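Long-range contacts in branched-chain-amino-acid aminotransferase (Thermoproteus uzoniensis 768-20, PDB 6THQ), which probably transfers the amino group of leucine, isoleucine or valine to 2-oxoglutarate, using pyridoxal 5'-phosphate as cofactor: residues Gly45-Trp50 and Asp101-Pro106; Phe133-Lys138 and Ala261-Pro266; Glu200-Val205 and Ala255-Thr260. One frame throughout, in Å; residues are numbered along the deposited sequence.

Contact 1: Gly45-Trp50 and Asp101-Pro106; sequences GIRAYW and DLYIRP. With PY5 (2-[O-phosphonopyridoxyl]-amino-pentanoic acid), chain E.
Ile46 and Ile104 stand abreast on one face of two antiparallel strands, their CB atoms 4.0 Å apart. From there the bumps mesh in two directions. The Ile46 side chain crosses that of Pro106 at about a right angle, its CD1 4.0 Å from Pro106 CG; CD1 of Ile104 leans the other way, toward Ala48. The Ala48 methyl is a low step, its CB 4.1 Å from both Ile104 CD1 and Leu102 CB. Four backbone hydrogen bonds, two each in the pairs Ile46-Ile104 and Ala48-Leu102, fix this row.

The other face carries Arg47 and Tyr103. With CG anti to the backbone N (chi1 -176°), the Tyr103 ring reaches past Ile46 N, which lies over one ring face, into the hollow at Gly45: Tyr103 OH sits 3.1 Å from Gly45 CA. Arg105 NH2 donates to Tyr103 OH (3.0 Å) within its guanidinium plane, which helps place the phenol where it meets carboxylate O of PY5, in a bond modelled doubtfully short; Asn37 and Tyr38 of the second subunit also bond this guanidinium. Arg47 lays its CG 3.5 Å from Leu102 O and extends onward to Thr260 O, Gly134 O and Ala261 O. At the far end Asp101 OD1 takes over from the backbone, accepting Trp50 N at 3.0 Å and 174°, beside the Tyr49 ring.

Both strands are interior to an antiparallel sheet, flanked by strands 55-58 and 124-132. Helix 60-74 covers Ile46 and Pro106, bringing cofactor-binding His63 against Ile46, while Phe133 and, from the second subunit, Ile115 pack on Tyr103.

Contact 2: Phe133-Lys138 and Ala261-Pro266; sequences FGKYLK and AAEITP. With PY5 (2-[O-phosphonopyridoxyl]-amino-pentanoic acid), chain E.
Ala261 sets its methyl in the angle between the rings of Tyr136 and Phe133. Its CB lies over one face of the Tyr136 ring, displaced toward the rim and 4.1 Å from Tyr136 CG, while Phe133 CE2 comes up obliquely at 4.3 Å from Ala261 CB. Tyr136 brings its ring there with CG anti to its own backbone N (chi1 -172°); its CB lies against Ala261 O. From the same residue, Ala261 N donates almost straight (172°) to carboxylate OXT of PY5 at 3.1 Å, so this alanine joins the loop packing to the ligand pocket.

Thr265 and Leu137 make the second patch, crossing at about a right angle. Thr265 CG2 rests 3.7 Å from Leu137 CB and also touches Lys138 O; Leu137 CD1 reaches on to Ala262 CB. The Thr265 hydroxyl, also beside Leu137, donates to Ala262 O at 2.7 Å in the carbonyl plane, tying the bend together.

A water spans the two segments, accepting from Tyr136 N (2.9 Å) and donating to Ala261 O. At the rim Lys135 NZ forms a salt bridge with Glu263, using the syn lone pair of OE1 (3.1 Å). Glu263 OE2 is taken by Tyr49 OH, so both carboxylate oxygens are engaged; with Arg47 a long, weak ion pair away, the glutamate is probably stabilised as an anion. Methyl contacts carry the packing, while the ion pair involves the exposed Lys135 and the partly exposed Glu263.

Contact 3: Glu200-Val205 and Ala255-Thr260; sequences ENIFIV and AFFVGT. With PY5 (2-[O-phosphonopyridoxyl]-amino-pentanoic acid), chain E; PLP (pyridoxal-5'-phosphate), chain D.
The antiparallel strand pair that leads to the phosphate-binding residue Thr260 is joined by two hydrogen-bonded pairs, Asn201 with Val258 and Phe203 with Phe256. Each pair makes two backbone bonds, among them Asn201 N to Val258 O at 2.8 Å and Phe203 N to Phe256 O at 2.9 Å.

On the face these four share, CB of Phe203 sits over the Phe256 ring in a CH-pi contact, 3.6 Å from the Phe256 centroid. The two ring planes are nearly parallel (2°) but slid apart until they barely overlap. Phe256 arrives under its neighbour because its CG takes the crowded position between backbone N and carbonyl carbon (chi1 57°). Beyond the rings Val258 fills the step, CG1 lying 3.9 Å from Phe203 CD1 and CG2 against Asn201 CB.

Both strands belong to the mixed sheet of this class-IV, pyridoxal-phosphate-dependent aminotransferase. Helix 223-234 packs on Phe203 and Val258, and helix 279-292 on Phe256.

The reverse face carries Phe257, Ile202, Ile204 and Ala255. Glu200 CB abuts Phe257 CD1 at 3.5 Å; bent at chi2, its chain brings OE1 over one face of that ring, offset toward its rim, with the carboxylate and ring planes 40° apart. Asn201 O lies at the edge of the same ring, and Ile204 CG2 meets Ala255 CB.

PLP and PY5 are modelled overlapping at the strand ends. Asn201, its ND2 tied to Leu220 O, brings OD1 to 3.5 Å from PY5 C6. Where strand 254-259 ends, Thr260 N donates to phosphate O1P of either group, 2.7 Å to PY5 O1P and 2.9 Å to PLP O1P, with the Thr260 hydroxyl close to the same oxygen.

Contacts 1 and 3 are buried antiparallel strand pairs in different sheets, their centres about 19 Å apart, whereas contact 2 is a partly exposed meeting of loop and bend lying between them. Contacts 2 and 3 share a sheet: strands 254-259 and 265-270 are neighbours, linked by Phe257 N and Thr265 O. Contact 1 joins the others largely through polar side chains, Arg47 serving both and Tyr49 reaching Glu263 of contact 2, with Phe133 packing on Tyr103. Backbone ladders and apolar rows dominate the two core contacts; a water and a salt bridge mark the outer one. All three touch PY5, contacts 1 and 2 at its carboxylate, contact 3 at its phosphate and pyridine ring.

Contact 1: Gly45-Trp50 and Asp101-Pro106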
# COMPACT_ATOMS: atom_id res chain seq x y z
N GLY A 45 -12.37 -6.16 9.09
CA GLY A 45 -12.71 -5.55 10.36
C GLY A 45 -14.05 -6.18 10.75
O GLY A 45 -15.02 -6.06 10.02
N ILE A 46 -14.10 -6.89 11.90
CA ILE A 46 -15.29 -7.60 12.33
C ILE A 46 -15.51 -7.31 13.79
O ILE A 46 -14.58 -7.35 14.59
CB ILE A 46 -15.20 -9.10 12.12
CG1 ILE A 46 -14.68 -9.44 10.74
CG2 ILE A 46 -16.62 -9.67 12.23
CD1 ILE A 46 -14.44 -10.92 10.45
N ARG A 47 -16.73 -6.93 14.14
CA ARG A 47 -16.98 -6.68 15.55
C ARG A 47 -17.71 -7.87 16.20
O ARG A 47 -18.43 -8.61 15.53
CB ARG A 47 -17.79 -5.41 15.73
CG ARG A 47 -16.92 -4.20 16.08
CD ARG A 47 -17.86 -3.11 16.50
NE ARG A 47 -17.22 -1.84 16.69
CZ ARG A 47 -16.94 -1.33 17.87
NH1 ARG A 47 -17.22 -2.00 18.96
NH2 ARG A 47 -16.37 -0.14 17.98
N ALA A 48 -17.49 -8.06 17.50
CA ALA A 48 -18.30 -9.01 18.28
C ALA A 48 -18.85 -8.19 19.41
O ALA A 48 -18.11 -7.40 19.99
CB ALA A 48 -17.46 -10.22 18.77
N TYR A 49 -20.14 -8.34 19.69
CA TYR A 49 -20.75 -7.56 20.79
C TYR A 49 -21.24 -8.45 21.96
O TYR A 49 -21.83 -9.55 21.76
CB TYR A 49 -21.89 -6.74 20.26
CG TYR A 49 -21.50 -5.61 19.41
CD1 TYR A 49 -21.29 -5.78 18.03
CD2 TYR A 49 -21.44 -4.31 19.94
CE1 TYR A 49 -20.96 -4.68 17.21
CE2 TYR A 49 -21.12 -3.21 19.11
CZ TYR A 49 -20.90 -3.43 17.75
OH TYR A 49 -20.65 -2.38 16.93
N TRP A 50 -20.94 -7.99 23.17
CA TRP A 50 -21.34 -8.68 24.40
C TRP A 50 -22.71 -8.11 24.78
O TRP A 50 -22.80 -6.91 25.04
CB TRP A 50 -20.35 -8.34 25.54
CG TRP A 50 -20.74 -8.97 26.88
CD1 TRP A 50 -21.08 -8.32 28.05
CD2 TRP A 50 -20.84 -10.39 27.17
NE1 TRP A 50 -21.36 -9.25 29.04
CE2 TRP A 50 -21.23 -10.52 28.53
CE3 TRP A 50 -20.64 -11.56 26.41
CZ2 TRP A 50 -21.43 -11.78 29.15
CZ3 TRP A 50 -20.82 -12.81 27.00
CH2 TRP A 50 -21.21 -12.92 28.37
N ASP A 101 -16.90 -6.62 24.28
CA ASP A 101 -16.85 -6.06 22.92
C ASP A 101 -15.43 -6.21 22.31
O ASP A 101 -14.42 -5.84 22.92
CB ASP A 101 -17.26 -4.59 22.95
CG ASP A 101 -18.73 -4.39 23.16
OD1 ASP A 101 -19.49 -5.40 23.24
OD2 ASP A 101 -19.10 -3.17 23.17
N LEU A 102 -15.39 -6.80 21.12
CA LEU A 102 -14.17 -7.06 20.38
C LEU A 102 -14.18 -6.37 19.00
O LEU A 102 -15.24 -6.27 18.37
CB LEU A 102 -13.96 -8.57 20.15
CG LEU A 102 -13.96 -9.49 21.38
CD1 LEU A 102 -13.71 -10.94 20.96
CD2 LEU A 102 -12.93 -8.97 22.39
N TYR A 103 -12.99 -5.92 18.55
CA TYR A 103 -12.69 -5.74 17.15
C TYR A 103 -11.79 -6.85 16.67
O TYR A 103 -10.80 -7.13 17.27
CB TYR A 103 -12.09 -4.36 16.92
CG TYR A 103 -11.82 -4.02 15.47
CD1 TYR A 103 -10.64 -4.46 14.83
CD2 TYR A 103 -12.75 -3.30 14.71
CE1 TYR A 103 -10.40 -4.15 13.47
CE2 TYR A 103 -12.51 -2.96 13.36
CZ TYR A 103 -11.33 -3.39 12.74
OH TYR A 103 -11.10 -3.07 11.44
N ILE A 104 -12.17 -7.50 15.58
CA ILE A 104 -11.43 -8.64 15.06
C ILE A 104 -10.75 -8.24 13.74
O ILE A 104 -11.39 -7.75 12.84
CB ILE A 104 -12.37 -9.86 14.89
CG1 ILE A 104 -12.87 -10.26 16.30
CG2 ILE A 104 -11.71 -11.08 14.26
CD1 ILE A 104 -14.28 -10.84 16.29
N ARG A 105 -9.44 -8.46 13.67
CA ARG A 105 -8.64 -8.24 12.49
C ARG A 105 -8.12 -9.51 11.82
O ARG A 105 -7.09 -10.03 12.22
CB ARG A 105 -7.45 -7.32 12.83
CG ARG A 105 -6.48 -7.01 11.67
CD ARG A 105 -7.14 -6.47 10.36
NE ARG A 105 -7.92 -5.23 10.54
CZ ARG A 105 -7.40 -4.00 10.68
NH1 ARG A 105 -6.06 -3.80 10.67
NH2 ARG A 105 -8.21 -2.94 10.81
N PRO A 106 -8.80 -10.01 10.78
CA PRO A 106 -8.12 -10.98 9.89
C PRO A 106 -7.20 -10.22 8.90
O PRO A 106 -7.58 -9.16 8.43
CB PRO A 106 -9.25 -11.61 9.11
CG PRO A 106 -10.52 -11.13 9.77
CD PRO A 106 -10.20 -9.82 10.43
N1 PY5 E . -14.49 2.91 4.06
C2 PY5 E . -13.23 2.70 4.54
C2A PY5 E . -12.09 3.46 3.92
C3 PY5 E . -13.04 1.81 5.73
O3 PY5 E . -11.80 1.60 6.30
C4 PY5 E . -14.26 1.14 6.30
C4A PY5 E . -14.17 0.21 7.51
C5 PY5 E . -15.56 1.43 5.64
C6 PY5 E . -15.58 2.29 4.55
C5A PY5 E . -16.82 0.77 6.18
O4P PY5 E . -16.67 -0.66 6.08
P PY5 E . -17.51 -1.72 6.96
O1P PY5 E . -16.74 -1.82 8.25
O2P PY5 E . -18.82 -1.05 7.22
O3P PY5 E . -17.52 -2.96 6.07
N PY5 E . -12.83 -0.30 7.48
CA PY5 E . -12.06 -0.24 8.70
C PY5 E . -13.00 -0.89 9.70
O PY5 E . -12.65 -2.06 9.77
CB PY5 E . -11.35 1.12 8.95
CG PY5 E . -9.84 0.93 9.11
CD PY5 E . -9.56 0.73 10.61
OXT PY5 E . -14.01 -0.40 10.32

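Contact 2: Phe133-Lys138 and Ala261-Pro266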
# COMPACT_ATOMS: atom_id res chain seq x y z
N PHE A 133 -12.32 -3.67 22.40
CA PHE A 133 -12.50 -2.44 21.66
C PHE A 133 -13.78 -1.77 22.07
O PHE A 133 -14.83 -2.40 22.03
CB PHE A 133 -12.52 -2.79 20.14
CG PHE A 133 -12.13 -1.67 19.25
CD1 PHE A 133 -10.77 -1.38 19.02
CD2 PHE A 133 -13.09 -0.88 18.64
CE1 PHE A 133 -10.40 -0.32 18.19
CE2 PHE A 133 -12.72 0.16 17.81
CZ PHE A 133 -11.39 0.45 17.58
N GLY A 134 -13.74 -0.51 22.45
CA GLY A 134 -14.98 0.23 22.75
C GLY A 134 -15.37 1.11 21.55
O GLY A 134 -15.37 0.62 20.41
N LYS A 135 -15.65 2.40 21.77
CA LYS A 135 -16.03 3.34 20.71
C LYS A 135 -14.82 3.92 19.93
O LYS A 135 -13.81 4.23 20.52
CB LYS A 135 -16.88 4.51 21.29
CG LYS A 135 -18.06 4.09 22.18
CD LYS A 135 -19.31 3.72 21.37
CE LYS A 135 -20.27 2.71 22.05
NZ LYS A 135 -20.12 1.32 21.47
N TYR A 136 -14.95 4.07 18.60
CA TYR A 136 -13.90 4.68 17.73
C TYR A 136 -14.06 6.18 17.51
O TYR A 136 -13.06 6.89 17.37
CB TYR A 136 -13.94 4.01 16.37
CG TYR A 136 -12.81 4.36 15.39
CD1 TYR A 136 -11.47 4.05 15.70
CD2 TYR A 136 -13.08 4.89 14.14
CE1 TYR A 136 -10.44 4.30 14.79
CE2 TYR A 136 -12.05 5.11 13.21
CZ TYR A 136 -10.73 4.84 13.54
OH TYR A 136 -9.68 5.04 12.63
N LEU A 137 -15.30 6.65 17.45
CA LEU A 137 -15.60 8.07 17.20
C LEU A 137 -16.57 8.49 18.31
O LEU A 137 -17.28 7.62 18.84
CB LEU A 137 -16.24 8.24 15.82
CG LEU A 137 -15.49 7.84 14.52
CD1 LEU A 137 -16.31 8.15 13.29
CD2 LEU A 137 -14.11 8.50 14.39
N LYS A 138 -16.58 9.78 18.68
CA LYS A 138 -17.46 10.29 19.72
C LYS A 138 -18.93 9.99 19.38
O LYS A 138 -19.47 10.51 18.37
CB LYS A 138 -17.32 11.81 19.90
CG LYS A 138 -15.96 12.32 20.26
CD LYS A 138 -16.00 13.83 20.35
CE LYS A 138 -14.81 14.32 21.15
NZ LYS A 138 -13.64 14.50 20.27
N ALA A 261 -15.86 -0.41 12.86
CA ALA A 261 -15.29 0.28 14.01
C ALA A 261 -16.13 1.47 14.39
O ALA A 261 -16.39 1.70 15.58
CB ALA A 261 -13.86 0.76 13.69
N ALA A 262 -16.52 2.27 13.37
CA ALA A 262 -17.18 3.52 13.61
C ALA A 262 -18.63 3.38 14.09
O ALA A 262 -19.22 4.35 14.60
CB ALA A 262 -17.20 4.32 12.33
N GLU A 263 -19.21 2.21 13.83
CA GLU A 263 -20.66 2.02 14.09
C GLU A 263 -21.53 3.03 13.31
O GLU A 263 -21.32 3.21 12.11
CB GLU A 263 -20.92 2.06 15.60
CG GLU A 263 -20.14 0.93 16.29
CD GLU A 263 -20.28 0.90 17.79
OE1 GLU A 263 -20.42 1.98 18.44
OE2 GLU A 263 -20.25 -0.22 18.31
N ILE A 264 -22.45 3.70 13.98
CA ILE A 264 -23.23 4.77 13.35
C ILE A 264 -22.97 6.04 14.11
O ILE A 264 -23.41 6.14 15.19
CB ILE A 264 -24.76 4.51 13.36
CG1 ILE A 264 -25.05 3.05 13.04
CG2 ILE A 264 -25.47 5.44 12.45
CD1 ILE A 264 -24.79 2.70 11.63
N THR A 265 -22.22 6.99 13.53
CA THR A 265 -21.77 8.17 14.19
C THR A 265 -22.22 9.43 13.46
O THR A 265 -21.90 9.65 12.28
CB THR A 265 -20.22 8.18 14.26
OG1 THR A 265 -19.73 6.95 14.84
CG2 THR A 265 -19.70 9.40 15.08
N PRO A 266 -22.90 10.31 14.17
CA PRO A 266 -23.31 11.57 13.53
C PRO A 266 -22.12 12.48 13.24
O PRO A 266 -21.11 12.44 13.91
CB PRO A 266 -24.21 12.26 14.60
CG PRO A 266 -24.26 11.35 15.81
CD PRO A 266 -23.43 10.12 15.54
N1 PY5 E . -14.49 2.91 4.06
C2 PY5 E . -13.23 2.70 4.54
C2A PY5 E . -12.09 3.46 3.92
C3 PY5 E . -13.04 1.81 5.73
O3 PY5 E . -11.80 1.60 6.30
C4 PY5 E . -14.26 1.14 6.30
C4A PY5 E . -14.17 0.21 7.51
C5 PY5 E . -15.56 1.43 5.64
C6 PY5 E . -15.58 2.29 4.55
C5A PY5 E . -16.82 0.77 6.18
O4P PY5 E . -16.67 -0.66 6.08
P PY5 E . -17.51 -1.72 6.96
O1P PY5 E . -16.74 -1.82 8.25
O2P PY5 E . -18.82 -1.05 7.22
O3P PY5 E . -17.52 -2.96 6.07
N PY5 E . -12.83 -0.30 7.48
CA PY5 E . -12.06 -0.24 8.70
C PY5 E . -13.00 -0.89 9.70
O PY5 E . -12.65 -2.06 9.77
CB PY5 E . -11.35 1.12 8.95
CG PY5 E . -9.84 0.93 9.11
CD PY5 E . -9.56 0.73 10.61
OXT PY5 E . -14.01 -0.40 10.32
O HOH W 1 -17.60 4.06 17.34

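Contact 3: Glu200-Val205 and Ala255-Thr260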
# COMPACT_ATOMS: atom_id res chain seq x y z
N GLU A 200 -14.71 4.96 6.91
CA GLU A 200 -16.14 4.94 7.10
C GLU A 200 -16.81 5.18 5.74
O GLU A 200 -16.26 5.88 4.91
CB GLU A 200 -16.56 6.12 7.96
CG GLU A 200 -16.01 6.16 9.36
CD GLU A 200 -14.66 6.83 9.44
OE1 GLU A 200 -14.11 7.32 8.40
OE2 GLU A 200 -14.10 6.85 10.54
N ASN A 201 -18.03 4.67 5.56
CA ASN A 201 -18.86 5.12 4.48
C ASN A 201 -19.65 6.27 4.97
O ASN A 201 -19.71 6.55 6.19
CB ASN A 201 -19.77 3.98 4.05
CG ASN A 201 -19.02 2.94 3.23
OD1 ASN A 201 -18.93 1.80 3.63
ND2 ASN A 201 -18.50 3.33 2.08
N ILE A 202 -20.22 7.04 4.06
CA ILE A 202 -20.90 8.24 4.54
C ILE A 202 -22.36 8.31 4.06
O ILE A 202 -22.67 7.87 2.97
CB ILE A 202 -20.09 9.50 4.18
CG1 ILE A 202 -20.69 10.66 4.90
CG2 ILE A 202 -20.13 9.76 2.69
CD1 ILE A 202 -20.33 11.97 4.32
N PHE A 203 -23.26 8.82 4.92
CA PHE A 203 -24.65 9.06 4.56
C PHE A 203 -25.04 10.49 4.82
O PHE A 203 -24.55 11.13 5.78
CB PHE A 203 -25.59 8.21 5.39
CG PHE A 203 -25.70 6.80 4.92
CD1 PHE A 203 -24.73 5.86 5.27
CD2 PHE A 203 -26.84 6.37 4.20
CE1 PHE A 203 -24.83 4.54 4.89
CE2 PHE A 203 -26.95 5.04 3.81
CZ PHE A 203 -25.94 4.12 4.14
N ILE A 204 -25.91 11.03 3.99
CA ILE A 204 -26.52 12.30 4.36
C ILE A 204 -28.03 12.13 4.21
O ILE A 204 -28.53 11.19 3.56
CB ILE A 204 -26.07 13.47 3.46
CG1 ILE A 204 -26.62 13.31 2.06
CG2 ILE A 204 -24.54 13.70 3.51
CD1 ILE A 204 -26.32 14.53 1.21
N VAL A 205 -28.76 13.07 4.82
CA VAL A 205 -30.21 13.15 4.68
C VAL A 205 -30.53 14.53 4.14
O VAL A 205 -30.12 15.55 4.69
CB VAL A 205 -30.92 12.96 6.00
CG1 VAL A 205 -32.43 13.22 5.82
CG2 VAL A 205 -30.69 11.56 6.50
N ALA A 255 -26.01 14.31 8.61
CA ALA A 255 -25.03 13.46 7.96
C ALA A 255 -24.40 12.51 8.99
O ALA A 255 -24.32 12.83 10.16
CB ALA A 255 -23.96 14.36 7.34
N PHE A 256 -23.95 11.34 8.57
CA PHE A 256 -23.34 10.47 9.53
C PHE A 256 -22.39 9.50 8.85
O PHE A 256 -22.52 9.25 7.64
CB PHE A 256 -24.38 9.73 10.36
CG PHE A 256 -25.39 8.89 9.57
CD1 PHE A 256 -26.58 9.47 9.11
CD2 PHE A 256 -25.22 7.51 9.38
CE1 PHE A 256 -27.52 8.71 8.43
CE2 PHE A 256 -26.15 6.73 8.73
CZ PHE A 256 -27.31 7.33 8.23
N PHE A 257 -21.45 8.97 9.63
CA PHE A 257 -20.51 8.00 9.15
C PHE A 257 -20.96 6.64 9.62
O PHE A 257 -21.61 6.56 10.67
CB PHE A 257 -19.18 8.21 9.84
CG PHE A 257 -18.36 9.33 9.31
CD1 PHE A 257 -17.89 9.33 8.01
CD2 PHE A 257 -17.95 10.35 10.16
CE1 PHE A 257 -17.07 10.34 7.55
CE2 PHE A 257 -17.11 11.35 9.71
CZ PHE A 257 -16.69 11.35 8.38
N VAL A 258 -20.60 5.59 8.89
CA VAL A 258 -20.89 4.22 9.29
C VAL A 258 -19.70 3.34 8.97
O VAL A 258 -18.94 3.59 8.02
CB VAL A 258 -22.15 3.62 8.59
CG1 VAL A 258 -23.35 4.56 8.68
CG2 VAL A 258 -21.84 3.25 7.12
N GLY A 259 -19.53 2.31 9.77
CA GLY A 259 -18.43 1.38 9.58
C GLY A 259 -18.35 0.41 10.73
O GLY A 259 -18.95 0.67 11.77
N THR A 260 -17.62 -0.69 10.55
CA THR A 260 -17.51 -1.65 11.59
C THR A 260 -17.02 -1.02 12.91
O THR A 260 -17.69 -1.08 13.97
CB THR A 260 -16.70 -2.85 11.17
OG1 THR A 260 -17.40 -3.46 10.07
CG2 THR A 260 -16.65 -3.87 12.34
N1 PY5 E . -14.49 2.91 4.06
C2 PY5 E . -13.23 2.70 4.54
C2A PY5 E . -12.09 3.46 3.92
C3 PY5 E . -13.04 1.81 5.73
O3 PY5 E . -11.80 1.60 6.30
C4 PY5 E . -14.26 1.14 6.30
C4A PY5 E . -14.17 0.21 7.51
C5 PY5 E . -15.56 1.43 5.64
C6 PY5 E . -15.58 2.29 4.55
C5A PY5 E . -16.82 0.77 6.18
O4P PY5 E . -16.67 -0.66 6.08
P PY5 E . -17.51 -1.72 6.96
O1P PY5 E . -16.74 -1.82 8.25
O2P PY5 E . -18.82 -1.05 7.22
O3P PY5 E . -17.52 -2.96 6.07
N PY5 E . -12.83 -0.30 7.48
CA PY5 E . -12.06 -0.24 8.70
C PY5 E . -13.00 -0.89 9.70
O PY5 E . -12.65 -2.06 9.77
CB PY5 E . -11.35 1.12 8.95
CG PY5 E . -9.84 0.93 9.11
CD PY5 E . -9.56 0.73 10.61
OXT PY5 E . -14.01 -0.40 10.32
N1 PLP D . -14.26 2.28 4.21
C2 PLP D . -13.00 1.85 4.44
C2A PLP D . -11.92 2.59 3.72
C3 PLP D . -12.74 0.74 5.42
O3 PLP D . -11.50 0.26 5.73
C4 PLP D . -13.93 0.13 6.08
C4A PLP D . -13.74 -1.02 7.06
C5 PLP D . -15.26 0.70 5.71
C6 PLP D . -15.34 1.75 4.79
C5A PLP D . -16.55 0.20 6.31
O4P PLP D . -16.80 -1.12 5.87
P PLP D . -17.54 -2.09 6.90
O1P PLP D . -16.63 -1.99 8.10
O2P PLP D . -18.88 -1.46 7.14
O3P PLP D . -17.56 -3.39 6.13